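PDB 1WZN: SAM-dependent methyltransferase from Pyrococcus horikoshii, which probably transfers a methyl group from S-adenosylmethionine to an acceptor that remains unidentified here, and is captured with the by-product S-adenosylhomocysteine. Local coordinates for residues A[12-17]-A[166-171]; A[95-100]-A[117-122]; A[230-235]-A[240-245]. All coordinates share one frame; numbering follows the deposited sequence.

How the interactions relate
Interactions 1 and 2 are buried and apolar across their segments, and both reach the same SAH molecule from different ends. In interaction 1 the short helix 12-15 lies against the separate antiparallel sheet, and Tyr-12 turns to the sulfur. In interaction 2 two loops of the Rossmann-like domain meet at the adenine, where hydrogen bonds to the ligand join the hydrophobic contact and a magnesium ion lies to one side. Interaction 3 is only partly buried: it closes the hairpin at the far edge of the main sheet with weak backbone and amide bonds, a leucine against flat groups, and water. Its nearest atoms are about 9 Å from those of interaction 2.

Interaction 1: A[12-17]-A[166-171]; sequences YDTIYR and EKLVIM. With SAH (S-adenosyl-L-homocysteine), chain F.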
loop_
_atom_site.group_PDB
_atom_site.type_symbol
_atom_site.label_atom_id
_atom_site.label_comp_id
_atom_site.label_asym_id
_atom_site.label_seq_id
_atom_site.Cartn_x
_atom_site.Cartn_y
_atom_site.Cartn_z
ATOM N N TYR A 12 18.996 -25.817 -2.869
ATOM C CA TYR A 12 17.881 -25.842 -1.925
ATOM C C TYR A 12 18.272 -25.474 -0.485
ATOM O O TYR A 12 17.620 -24.644 0.150
ATOM C CB TYR A 12 17.214 -27.227 -1.928
ATOM C CG TYR A 12 15.907 -27.268 -1.158
ATOM C CD1 TYR A 12 14.703 -26.886 -1.762
ATOM C CD2 TYR A 12 15.880 -27.655 0.177
ATOM C CE1 TYR A 12 13.508 -26.891 -1.046
ATOM C CE2 TYR A 12 14.690 -27.662 0.902
ATOM C CZ TYR A 12 13.509 -27.277 0.283
ATOM O OH TYR A 12 12.342 -27.261 1.005
ATOM N N ASP A 13 19.324 -26.096 0.039
ATOM C CA ASP A 13 19.751 -25.816 1.405
ATOM C C ASP A 13 20.248 -24.376 1.566
ATOM O O ASP A 13 20.173 -23.806 2.653
ATOM C CB ASP A 13 20.836 -26.811 1.848
ATOM C CG ASP A 13 20.276 -28.208 2.101
ATOM O OD1 ASP A 13 19.052 -28.392 1.930
ATOM O OD2 ASP A 13 21.053 -29.116 2.472
ATOM N N THR A 14 20.749 -23.797 0.482
ATOM C CA THR A 14 21.242 -22.418 0.509
ATOM C C THR A 14 20.036 -21.489 0.572
ATOM O O THR A 14 19.957 -20.593 1.418
ATOM C CB THR A 14 22.062 -22.112 -0.750
ATOM O OG1 THR A 14 23.277 -22.871 -0.709
ATOM C CG2 THR A 14 22.382 -20.612 -0.852
ATOM N N ILE A 15 19.087 -21.730 -0.324
ATOM C CA ILE A 15 17.865 -20.942 -0.386
ATOM C C ILE A 15 17.136 -21.021 0.958
ATOM O O ILE A 15 16.593 -20.024 1.440
ATOM C CB ILE A 15 16.950 -21.470 -1.519
ATOM C CG1 ILE A 15 17.607 -21.200 -2.876
ATOM C CG2 ILE A 15 15.564 -20.833 -1.430
ATOM C CD1 ILE A 15 16.957 -21.923 -4.039
ATOM N N TYR A 16 17.144 -22.198 1.580
ATOM C CA TYR A 16 16.405 -22.327 2.831
ATOM C C TYR A 16 17.327 -22.432 4.052
ATOM O O TYR A 16 17.162 -23.276 4.921
ATOM C CB TYR A 16 15.518 -23.571 2.740
ATOM C CG TYR A 16 14.376 -23.310 1.825
ATOM C CD1 TYR A 16 13.359 -22.439 2.210
ATOM C CD2 TYR A 16 14.325 -23.922 0.571
ATOM C CE1 TYR A 16 12.307 -22.171 1.345
ATOM C CE2 TYR A 16 13.268 -23.658 -0.291
ATOM C CZ TYR A 16 12.262 -22.788 0.091
ATOM O OH TYR A 16 11.217 -22.499 -0.772
ATOM N N ARG A 17 18.348 -21.551 4.076
ATOM C CA ARG A 17 19.272 -21.524 5.208
ATOM C C ARG A 17 18.530 -21.312 6.532
ATOM O O ARG A 17 18.873 -21.861 7.571
ATOM C CB ARG A 17 20.262 -20.382 4.974
ATOM C CG ARG A 17 21.151 -20.109 6.186
ATOM C CD ARG A 17 22.105 -18.932 5.942
ATOM N NE ARG A 17 21.376 -17.772 5.420
ATOM C CZ ARG A 17 20.547 -17.133 6.265
ATOM N NH1 ARG A 17 20.423 -17.549 7.514
ATOM N NH2 ARG A 17 19.853 -16.075 5.837
ATOM N N GLU A 166 29.183 -18.387 -5.339
ATOM C CA GLU A 166 27.994 -17.985 -6.077
ATOM C C GLU A 166 26.982 -17.249 -5.214
ATOM O O GLU A 166 26.683 -17.653 -4.090
ATOM C CB GLU A 166 27.345 -19.208 -6.724
ATOM C CG GLU A 166 28.263 -19.937 -7.700
ATOM C CD GLU A 166 27.541 -20.986 -8.526
ATOM O OE1 GLU A 166 26.796 -21.795 -7.940
ATOM O OE2 GLU A 166 27.726 -21.008 -9.763
ATOM N N LYS A 167 26.455 -16.154 -5.747
ATOM C CA LYS A 167 25.469 -15.378 -5.024
ATOM C C LYS A 167 24.116 -15.590 -5.679
ATOM O O LYS A 167 23.992 -15.583 -6.909
ATOM C CB LYS A 167 25.861 -13.898 -5.023
ATOM C CG LYS A 167 27.141 -13.663 -4.227
ATOM C CD LYS A 167 27.621 -12.234 -4.274
ATOM C CE LYS A 167 28.965 -12.116 -3.554
ATOM N NZ LYS A 167 29.557 -10.751 -3.687
ATOM N N LEU A 168 23.105 -15.811 -4.852
ATOM C CA LEU A 168 21.770 -16.036 -5.378
ATOM C C LEU A 168 20.857 -14.863 -5.079
ATOM O O LEU A 168 20.751 -14.437 -3.932
ATOM C CB LEU A 168 21.171 -17.312 -4.774
ATOM C CG LEU A 168 21.577 -18.660 -5.378
ATOM C CD1 LEU A 168 23.077 -18.880 -5.244
ATOM C CD2 LEU A 168 20.811 -19.770 -4.663
ATOM N N VAL A 169 20.226 -14.322 -6.118
ATOM C CA VAL A 169 19.269 -13.237 -5.937
ATOM C C VAL A 169 17.950 -13.889 -6.303
ATOM O O VAL A 169 17.776 -14.383 -7.423
ATOM C CB VAL A 169 19.544 -12.043 -6.860
ATOM C CG1 VAL A 169 18.413 -11.025 -6.740
ATOM C CG2 VAL A 169 20.863 -11.396 -6.469
ATOM N N ILE A 170 17.032 -13.892 -5.345
ATOM C CA ILE A 170 15.747 -14.554 -5.512
ATOM C C ILE A 170 14.577 -13.591 -5.489
ATOM O O ILE A 170 14.468 -12.753 -4.594
ATOM C CB ILE A 170 15.563 -15.592 -4.390
ATOM C CG1 ILE A 170 16.817 -16.462 -4.302
ATOM C CG2 ILE A 170 14.327 -16.453 -4.651
ATOM C CD1 ILE A 170 17.078 -17.035 -2.932
ATOM N N MET A 171 13.698 -13.720 -6.475
ATOM C CA MET A 171 12.531 -12.861 -6.562
ATOM C C MET A 171 11.282 -13.731 -6.581
ATOM O O MET A 171 11.113 -14.559 -7.477
ATOM C CB MET A 171 12.612 -12.017 -7.827
ATOM C CG MET A 171 11.462 -11.054 -8.007
ATOM S SD MET A 171 11.853 -9.862 -9.292
ATOM C CE MET A 171 11.604 -10.861 -10.759
HETATM N N SAH F . 10.441 -32.147 3.691
HETATM C CA SAH F . 11.585 -31.324 3.109
HETATM C CB SAH F . 11.372 -30.763 1.730
HETATM C CG SAH F . 10.249 -29.780 1.441
HETATM S SD SAH F . 10.322 -29.447 -0.377
HETATM C C SAH F . 11.883 -30.172 4.171
HETATM O O SAH F . 11.212 -30.104 5.218
HETATM O OXT SAH F . 12.847 -29.364 3.865
HETATM C "C5'" SAH F . 8.966 -30.337 -1.037
HETATM C "C4'" SAH F . 9.403 -31.815 -1.487
HETATM O "O4'" SAH F . 8.189 -32.354 -2.020
HETATM C "C3'" SAH F . 10.387 -31.897 -2.632
HETATM O "O3'" SAH F . 11.581 -32.563 -2.221
HETATM C "C2'" SAH F . 9.564 -32.649 -3.758
HETATM O "O2'" SAH F . 10.390 -33.456 -4.587
HETATM C "C1'" SAH F . 8.548 -33.428 -2.941
HETATM N N9 SAH F . 7.433 -33.849 -3.560
HETATM C C8 SAH F . 6.415 -33.185 -4.231
HETATM N N7 SAH F . 5.478 -33.939 -4.704
HETATM C C5 SAH F . 5.869 -35.255 -4.335
HETATM C C6 SAH F . 5.244 -36.527 -4.565
HETATM N N6 SAH F . 4.090 -36.680 -5.228
HETATM N N1 SAH F . 5.926 -37.608 -4.047
HETATM C C2 SAH F . 7.103 -37.495 -3.367
HETATM N N3 SAH F . 7.732 -36.291 -3.126
HETATM C C4 SAH F . 7.062 -35.221 -3.636
#
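Ile-15 meets Leu-168 and Ile-170 where the short helix 12-15 leans on strand 166-177. At its CB the side chain forks. The CG2 branch turns back within its own segment and lies over one face of the Tyr-16 ring, near the ring's margin rather than over its centre. The CG1 branch, placed opposite the carbonyl carbon by chi1 of -67°, reaches for the strand: Ile-15 CG1 is 3.9 Å from Leu-168 CD2 and 4.2 Å from Ile-170 CD1, so one methylene fits against the ends of two residues that point to the same side of the strand. The side chains of Ile-15 and Leu-168 cross at nearly a right angle. At the tip, CD1 stands farther from both. Thr-14 adds a looser touch, its CG2 4.2 Å from Leu-168 CD2.

Away from the strand, Tyr-12 turns to the ligand. With chi1 at -170° its ring is carried toward SAH, and Tyr-12 OH comes within 3.3 Å of SAH SD, the sulfur that would bear the methyl group in the cosubstrate. The ligand carboxylate atom OXT sits at the ring's edge, 3.9 Å from Tyr-12 CE2. Tyr-16 CD2 rests 3.4 Å above one face of the Tyr-12 ring. Shortening Tyr-12 to an alanine would probably leave the sulfur without its hydroxyl neighbour and open a gap against the Tyr-16 ring.

Asp-13 of the helix forms a salt bridge to Lys-82 of helix 73-85, and Arg-17, at the start of the next helix, one to Glu-161 of strand 157-163. Helix 12-15 thus lies between the nucleotide-binding domain and the four-stranded antiparallel sheet, where Trp-159 packs against both Ile-15 and Ile-170.

Interaction 2: A[95-100]-A[117-122]; sequences GDVLEI and MYFDEE. With MG (magnesium ion), chain E; SAH (S-adenosyl-L-homocysteine), chain F.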
loop_
_atom_site.group_PDB
_atom_site.type_symbol
_atom_site.label_atom_id
_atom_site.label_comp_id
_atom_site.label_asym_id
_atom_site.label_seq_id
_atom_site.Cartn_x
_atom_site.Cartn_y
_atom_site.Cartn_z
ATOM N N GLY A 95 10.310 -42.179 -5.022
ATOM C CA GLY A 95 8.961 -42.627 -5.303
ATOM C C GLY A 95 7.948 -41.537 -5.029
ATOM O O GLY A 95 8.263 -40.518 -4.409
ATOM N N ASP A 96 6.727 -41.766 -5.494
ATOM C CA ASP A 96 5.616 -40.837 -5.322
ATOM C C ASP A 96 4.927 -41.191 -4.001
ATOM O O ASP A 96 4.627 -42.367 -3.752
ATOM C CB ASP A 96 4.639 -41.027 -6.487
ATOM C CG ASP A 96 3.557 -39.964 -6.541
ATOM O OD1 ASP A 96 3.172 -39.422 -5.486
ATOM O OD2 ASP A 96 3.074 -39.688 -7.658
ATOM N N VAL A 97 4.681 -40.194 -3.154
ATOM C CA VAL A 97 4.017 -40.445 -1.878
ATOM C C VAL A 97 2.614 -41.021 -2.074
ATOM O O VAL A 97 2.106 -41.728 -1.202
ATOM C CB VAL A 97 3.879 -39.158 -1.010
ATOM C CG1 VAL A 97 5.255 -38.627 -0.630
ATOM C CG2 VAL A 97 3.073 -38.097 -1.749
ATOM N N LEU A 98 1.989 -40.722 -3.212
ATOM C CA LEU A 98 0.642 -41.224 -3.476
ATOM C C LEU A 98 0.633 -42.699 -3.844
ATOM O O LEU A 98 -0.430 -43.306 -3.988
ATOM C CB LEU A 98 -0.018 -40.416 -4.595
ATOM C CG LEU A 98 -0.184 -38.920 -4.322
ATOM C CD1 LEU A 98 -0.824 -38.250 -5.530
ATOM C CD2 LEU A 98 -1.038 -38.706 -3.079
ATOM N N GLU A 99 1.817 -43.277 -3.995
ATOM C CA GLU A 99 1.928 -44.678 -4.367
ATOM C C GLU A 99 2.581 -45.553 -3.306
ATOM O O GLU A 99 2.952 -46.692 -3.590
ATOM C CB GLU A 99 2.707 -44.803 -5.678
ATOM C CG GLU A 99 1.957 -44.294 -6.902
ATOM C CD GLU A 99 2.857 -44.131 -8.116
ATOM O OE1 GLU A 99 3.865 -44.862 -8.219
ATOM O OE2 GLU A 99 2.549 -43.276 -8.977
ATOM N N ILE A 100 2.736 -45.039 -2.089
ATOM C CA ILE A 100 3.353 -45.857 -1.055
ATOM C C ILE A 100 2.451 -47.050 -0.768
ATOM O O ILE A 100 1.233 -46.978 -0.959
ATOM C CB ILE A 100 3.597 -45.076 0.260
ATOM C CG1 ILE A 100 2.273 -44.554 0.831
ATOM C CG2 ILE A 100 4.587 -43.939 0.008
ATOM C CD1 ILE A 100 2.425 -43.876 2.189
ATOM N N MET A 117 0.354 -28.844 0.174
ATOM C CA MET A 117 -0.142 -27.882 -0.810
ATOM C C MET A 117 0.050 -28.326 -2.256
ATOM O O MET A 117 -0.582 -27.784 -3.162
ATOM C CB MET A 117 0.513 -26.514 -0.591
ATOM C CG MET A 117 0.072 -25.834 0.697
ATOM S SD MET A 117 0.795 -24.197 0.944
ATOM C CE MET A 117 -0.132 -23.224 -0.252
ATOM N N TYR A 118 0.917 -29.310 -2.485
ATOM C CA TYR A 118 1.135 -29.800 -3.841
ATOM C C TYR A 118 -0.007 -30.701 -4.294
ATOM O O TYR A 118 -0.113 -31.023 -5.475
ATOM C CB TYR A 118 2.457 -30.580 -3.934
ATOM C CG TYR A 118 3.661 -29.702 -4.161
ATOM C CD1 TYR A 118 3.991 -29.254 -5.441
ATOM C CD2 TYR A 118 4.427 -29.254 -3.090
ATOM C CE1 TYR A 118 5.054 -28.371 -5.642
ATOM C CE2 TYR A 118 5.486 -28.369 -3.281
ATOM C CZ TYR A 118 5.790 -27.931 -4.557
ATOM O OH TYR A 118 6.816 -27.031 -4.739
ATOM N N PHE A 119 -0.878 -31.082 -3.362
ATOM C CA PHE A 119 -1.975 -31.996 -3.677
ATOM C C PHE A 119 -3.368 -31.390 -3.620
ATOM O O PHE A 119 -3.687 -30.666 -2.675
ATOM C CB PHE A 119 -1.908 -33.183 -2.713
ATOM C CG PHE A 119 -0.559 -33.827 -2.658
ATOM C CD1 PHE A 119 -0.117 -34.626 -3.701
ATOM C CD2 PHE A 119 0.298 -33.590 -1.584
ATOM C CE1 PHE A 119 1.164 -35.184 -3.679
ATOM C CE2 PHE A 119 1.580 -34.141 -1.555
ATOM C CZ PHE A 119 2.011 -34.938 -2.603
ATOM N N ASP A 120 -4.197 -31.683 -4.624
ATOM C CA ASP A 120 -5.566 -31.169 -4.618
ATOM C C ASP A 120 -6.386 -32.031 -3.664
ATOM O O ASP A 120 -5.856 -32.979 -3.080
ATOM C CB ASP A 120 -6.199 -31.150 -6.029
ATOM C CG ASP A 120 -6.206 -32.514 -6.721
ATOM O OD1 ASP A 120 -6.224 -33.572 -6.053
ATOM O OD2 ASP A 120 -6.221 -32.515 -7.971
ATOM N N GLU A 121 -7.667 -31.714 -3.503
ATOM C CA GLU A 121 -8.508 -32.456 -2.568
ATOM C C GLU A 121 -8.491 -33.973 -2.741
ATOM O O GLU A 121 -8.307 -34.707 -1.770
ATOM C CB GLU A 121 -9.957 -31.960 -2.634
ATOM C CG GLU A 121 -10.812 -32.472 -1.488
ATOM C CD GLU A 121 -12.252 -31.995 -1.557
ATOM O OE1 GLU A 121 -12.973 -32.392 -2.498
ATOM O OE2 GLU A 121 -12.662 -31.220 -0.671
ATOM N N GLU A 122 -8.689 -34.439 -3.968
ATOM C CA GLU A 122 -8.713 -35.871 -4.246
ATOM C C GLU A 122 -7.387 -36.555 -3.892
ATOM O O GLU A 122 -7.372 -37.615 -3.265
ATOM C CB GLU A 122 -9.048 -36.106 -5.722
ATOM C CG GLU A 122 -10.428 -35.580 -6.169
ATOM C CD GLU A 122 -10.618 -34.074 -5.954
ATOM O OE1 GLU A 122 -9.702 -33.288 -6.298
ATOM O OE2 GLU A 122 -11.698 -33.674 -5.455
HETATM MG MG MG E . -7.232 -34.114 -9.405
HETATM N N SAH F . 10.441 -32.147 3.691
HETATM C CA SAH F . 11.585 -31.324 3.109
HETATM C CB SAH F . 11.372 -30.763 1.730
HETATM C CG SAH F . 10.249 -29.780 1.441
HETATM S SD SAH F . 10.322 -29.447 -0.377
HETATM C C SAH F . 11.883 -30.172 4.171
HETATM O O SAH F . 11.212 -30.104 5.218
HETATM O OXT SAH F . 12.847 -29.364 3.865
HETATM C "C5'" SAH F . 8.966 -30.337 -1.037
HETATM C "C4'" SAH F . 9.403 -31.815 -1.487
HETATM O "O4'" SAH F . 8.189 -32.354 -2.020
HETATM C "C3'" SAH F . 10.387 -31.897 -2.632
HETATM O "O3'" SAH F . 11.581 -32.563 -2.221
HETATM C "C2'" SAH F . 9.564 -32.649 -3.758
HETATM O "O2'" SAH F . 10.390 -33.456 -4.587
HETATM C "C1'" SAH F . 8.548 -33.428 -2.941
HETATM N N9 SAH F . 7.433 -33.849 -3.560
HETATM C C8 SAH F . 6.415 -33.185 -4.231
HETATM N N7 SAH F . 5.478 -33.939 -4.704
HETATM C C5 SAH F . 5.869 -35.255 -4.335
HETATM C C6 SAH F . 5.244 -36.527 -4.565
HETATM N N6 SAH F . 4.090 -36.680 -5.228
HETATM N N1 SAH F . 5.926 -37.608 -4.047
HETATM C C2 SAH F . 7.103 -37.495 -3.367
HETATM N N3 SAH F . 7.732 -36.291 -3.126
HETATM C C4 SAH F . 7.062 -35.221 -3.636
HETATM O O HOH W 1 -6.574 -35.372 -8.004
HETATM O O HOH W 2 -9.205 -33.872 -8.730
#
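Leu-98 and Phe-119 face each other from two loops whose backbones stay apart, the CA atoms 9.6 Å from one another, so side chains alone bridge the gap. This is the adenine end of the cofactor pocket in the Rossmann-like methyltransferase fold, where the loop after strand 91-94 forms an Asx turn: Asp-96 OD1 accepts from Leu-98 N, which comes from 45° out of the carboxylate plane. The same oxygen takes the adenine amine, SAH N6 to Asp-96 OD1 at 2.9 Å and nearly straight (173°), while Val-97 N donates to SAH N1 at 3.0 Å.

Phe-119 closes in from the other loop, CG opposite its carbonyl carbon (chi1 -52°), which sends the ring across to Val-97 and Leu-98. SAH N6 lies at the edge of this ring, near its plane, 3.6 Å from Phe-119 CE1. Val-97 CG2 presses to 3.4 Å from Phe-119 CZ, a tight contact, and Leu-98 CG stands 4.0 Å from Phe-119 CE1, the two side chains running antiparallel alongside one another. Asp-120 caps helix 121-134 through OD1, and its OD2 binds the magnesium ion at 2.4 Å.

Interaction 3: A[230-235]-A[240-245]; sequences GNLKRE and DMRYWI
Leu-232 sets its CD2 methyl beside two flat groups at once, the guanidinium of Arg-242 and the indole of Trp-244, meeting both obliquely. One face of the guanidinium carries Trp-244 NE1, well off its centre; the Tyr-243 ring has Met-241 C over one face. Farther along lie the Asn-231 amide and the Asp-240 carboxylate, their planes 31° apart. The segments close the antiparallel hairpin of strands 225-230 and 242-248, at the edge of the mixed sheet of a Rossmann-like methyltransferase.

Leu-232 CD2 is 3.9 Å from Trp-244 CZ2, and equally 3.9 Å from Arg-242 NH2. A bend at chi3 (65°) brings the Arg-242 guanidinium beside these groups, and its charge is met by Glu-26 and Asp-144. Trp-244 NE1 is buried here without a polar partner, while the indole also packs edge-to-face with Phe-29 of helix 23-36.

Gly-230 pairs with Tyr-243 as a non-hydrogen-bonded pair. Between these two segments the backbone makes one weak bond, Asn-231 N to Arg-242 O; Trp-244 continues the ladder with Tyr-229. The Asn-231 side chain accepts another weak bond, Met-241 N to Asn-231 OD1 at 3.4 Å. Asn-231 and Leu-232 both take left-handed backbone angles that turn the chain, and Gly-230 N to Glu-235 O closes the loop from within.

Asp-240 OD2, whose main partner is Ser-237 N, also lies 2.9 Å from a water that is 3.0 Å from Gly-230 O, in bonding reach of both though with more acceptors around it than protons. A CB at Gly-230 would run into this carboxylate, since Asp-240 OD2 is 3.5 Å from Gly-230 CA. That same CA makes a bent CA-H...O contact (131° at the hydrogen) with Arg-242 O, 3.4 Å away.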
loop_
_atom_site.group_PDB
_atom_site.type_symbol
_atom_site.label_atom_id
_atom_site.label_comp_id
_atom_site.label_asym_id
_atom_site.label_seq_id
_atom_site.Cartn_x
_atom_site.Cartn_y
_atom_site.Cartn_z
ATOM N N GLY A 230 -0.657 -24.879 16.525
ATOM C CA GLY A 230 -0.034 -23.754 15.860
ATOM C C GLY A 230 1.204 -23.247 16.572
ATOM O O GLY A 230 1.352 -23.414 17.782
ATOM N N ASN A 231 2.107 -22.642 15.809
ATOM C CA ASN A 231 3.331 -22.056 16.358
ATOM C C ASN A 231 4.120 -22.870 17.393
ATOM O O ASN A 231 4.420 -22.381 18.488
ATOM C CB ASN A 231 3.000 -20.681 16.941
ATOM C CG ASN A 231 2.660 -19.661 15.868
ATOM O OD1 ASN A 231 2.204 -20.013 14.777
ATOM N ND2 ASN A 231 2.869 -18.388 16.179
ATOM N N LEU A 232 4.459 -24.104 17.038
ATOM C CA LEU A 232 5.246 -24.989 17.897
ATOM C C LEU A 232 4.737 -25.213 19.317
ATOM O O LEU A 232 5.527 -25.351 20.250
ATOM C CB LEU A 232 6.694 -24.497 17.951
ATOM C CG LEU A 232 7.365 -24.314 16.588
ATOM C CD1 LEU A 232 8.818 -23.909 16.787
ATOM C CD2 LEU A 232 7.273 -25.608 15.787
ATOM N N LYS A 233 3.419 -25.261 19.477
ATOM C CA LYS A 233 2.818 -25.506 20.780
ATOM C C LYS A 233 1.650 -26.447 20.566
ATOM O O LYS A 233 0.985 -26.378 19.534
ATOM C CB LYS A 233 2.312 -24.203 21.407
ATOM C CG LYS A 233 3.403 -23.202 21.753
ATOM C CD LYS A 233 2.813 -21.955 22.402
ATOM C CE LYS A 233 3.904 -20.962 22.778
ATOM N NZ LYS A 233 4.896 -21.547 23.731
ATOM N N ARG A 234 1.407 -27.337 21.524
ATOM C CA ARG A 234 0.295 -28.263 21.400
ATOM C C ARG A 234 -1.005 -27.559 21.783
ATOM O O ARG A 234 -1.757 -28.006 22.655
ATOM C CB ARG A 234 0.527 -29.509 22.262
ATOM C CG ARG A 234 1.643 -30.394 21.720
ATOM C CD ARG A 234 1.831 -31.677 22.524
ATOM N NE ARG A 234 0.638 -32.517 22.525
ATOM C CZ ARG A 234 -0.184 -32.641 23.562
ATOM N NH1 ARG A 234 0.055 -31.973 24.682
ATOM N NH2 ARG A 234 -1.241 -33.436 23.482
ATOM N N GLU A 235 -1.244 -26.439 21.111
ATOM C CA GLU A 235 -2.439 -25.631 21.307
ATOM C C GLU A 235 -2.592 -24.779 20.053
ATOM O O GLU A 235 -1.678 -24.714 19.227
ATOM C CB GLU A 235 -2.295 -24.740 22.549
ATOM C CG GLU A 235 -1.087 -23.816 22.532
ATOM C CD GLU A 235 -0.948 -23.000 23.812
ATOM O OE1 GLU A 235 -0.849 -23.604 24.902
ATOM O OE2 GLU A 235 -0.934 -21.753 23.730
ATOM N N ASP A 240 -2.172 -17.533 15.296
ATOM C CA ASP A 240 -1.083 -18.379 14.800
ATOM C C ASP A 240 -1.081 -18.332 13.274
ATOM O O ASP A 240 -2.143 -18.263 12.653
ATOM C CB ASP A 240 -1.252 -19.833 15.259
ATOM C CG ASP A 240 -1.101 -20.002 16.762
ATOM O OD1 ASP A 240 -0.420 -19.169 17.401
ATOM O OD2 ASP A 240 -1.651 -20.984 17.305
ATOM N N MET A 241 0.106 -18.382 12.673
ATOM C CA MET A 241 0.223 -18.325 11.218
ATOM C C MET A 241 0.760 -19.584 10.542
ATOM O O MET A 241 0.751 -19.684 9.317
ATOM C CB MET A 241 1.059 -17.109 10.802
ATOM C CG MET A 241 0.300 -15.786 10.887
ATOM S SD MET A 241 -1.185 -15.755 9.829
ATOM C CE MET A 241 -0.470 -15.294 8.246
ATOM N N ARG A 242 1.256 -20.536 11.326
ATOM C CA ARG A 242 1.717 -21.798 10.753
ATOM C C ARG A 242 0.974 -22.877 11.528
ATOM O O ARG A 242 0.876 -22.819 12.752
ATOM C CB ARG A 242 3.230 -21.981 10.881
ATOM C CG ARG A 242 3.712 -23.277 10.216
ATOM C CD ARG A 242 5.160 -23.178 9.763
ATOM N NE ARG A 242 6.083 -23.031 10.882
ATOM C CZ ARG A 242 6.833 -24.015 11.369
ATOM N NH1 ARG A 242 6.772 -25.228 10.831
ATOM N NH2 ARG A 242 7.648 -23.783 12.389
ATOM N N TYR A 243 0.437 -23.854 10.813
ATOM C CA TYR A 243 -0.347 -24.892 11.457
ATOM C C TYR A 243 0.239 -26.282 11.346
ATOM O O TYR A 243 1.010 -26.578 10.433
ATOM C CB TYR A 243 -1.752 -24.893 10.860
ATOM C CG TYR A 243 -2.310 -23.495 10.749
ATOM C CD1 TYR A 243 -2.579 -22.749 11.889
ATOM C CD2 TYR A 243 -2.478 -22.891 9.504
ATOM C CE1 TYR A 243 -2.996 -21.419 11.802
ATOM C CE2 TYR A 243 -2.895 -21.560 9.401
ATOM C CZ TYR A 243 -3.146 -20.833 10.557
ATOM O OH TYR A 243 -3.509 -19.508 10.472
ATOM N N TRP A 244 -0.142 -27.121 12.298
ATOM C CA TRP A 244 0.283 -28.508 12.323
ATOM C C TRP A 244 -0.955 -29.365 12.472
ATOM O O TRP A 244 -1.784 -29.113 13.346
ATOM C CB TRP A 244 1.202 -28.789 13.507
ATOM C CG TRP A 244 2.491 -28.069 13.450
ATOM C CD1 TRP A 244 2.726 -26.772 13.809
ATOM C CD2 TRP A 244 3.735 -28.593 12.990
ATOM N NE1 TRP A 244 4.048 -26.459 13.601
ATOM C CE2 TRP A 244 4.691 -27.558 13.097
ATOM C CE3 TRP A 244 4.139 -29.839 12.492
ATOM C CZ2 TRP A 244 6.027 -27.731 12.727
ATOM C CZ3 TRP A 244 5.470 -30.009 12.122
ATOM C CH2 TRP A 244 6.396 -28.960 12.243
ATOM N N ILE A 245 -1.093 -30.355 11.600
ATOM C CA ILE A 245 -2.202 -31.283 11.683
ATOM C C ILE A 245 -1.589 -32.575 12.213
ATOM O O ILE A 245 -0.577 -33.046 11.694
ATOM C CB ILE A 245 -2.842 -31.553 10.308
ATOM C CG1 ILE A 245 -3.536 -30.285 9.796
ATOM C CG2 ILE A 245 -3.845 -32.694 10.416
ATOM C CD1 ILE A 245 -4.682 -29.810 10.663
HETATM O O HOH W 3 -0.298 -21.851 19.675
#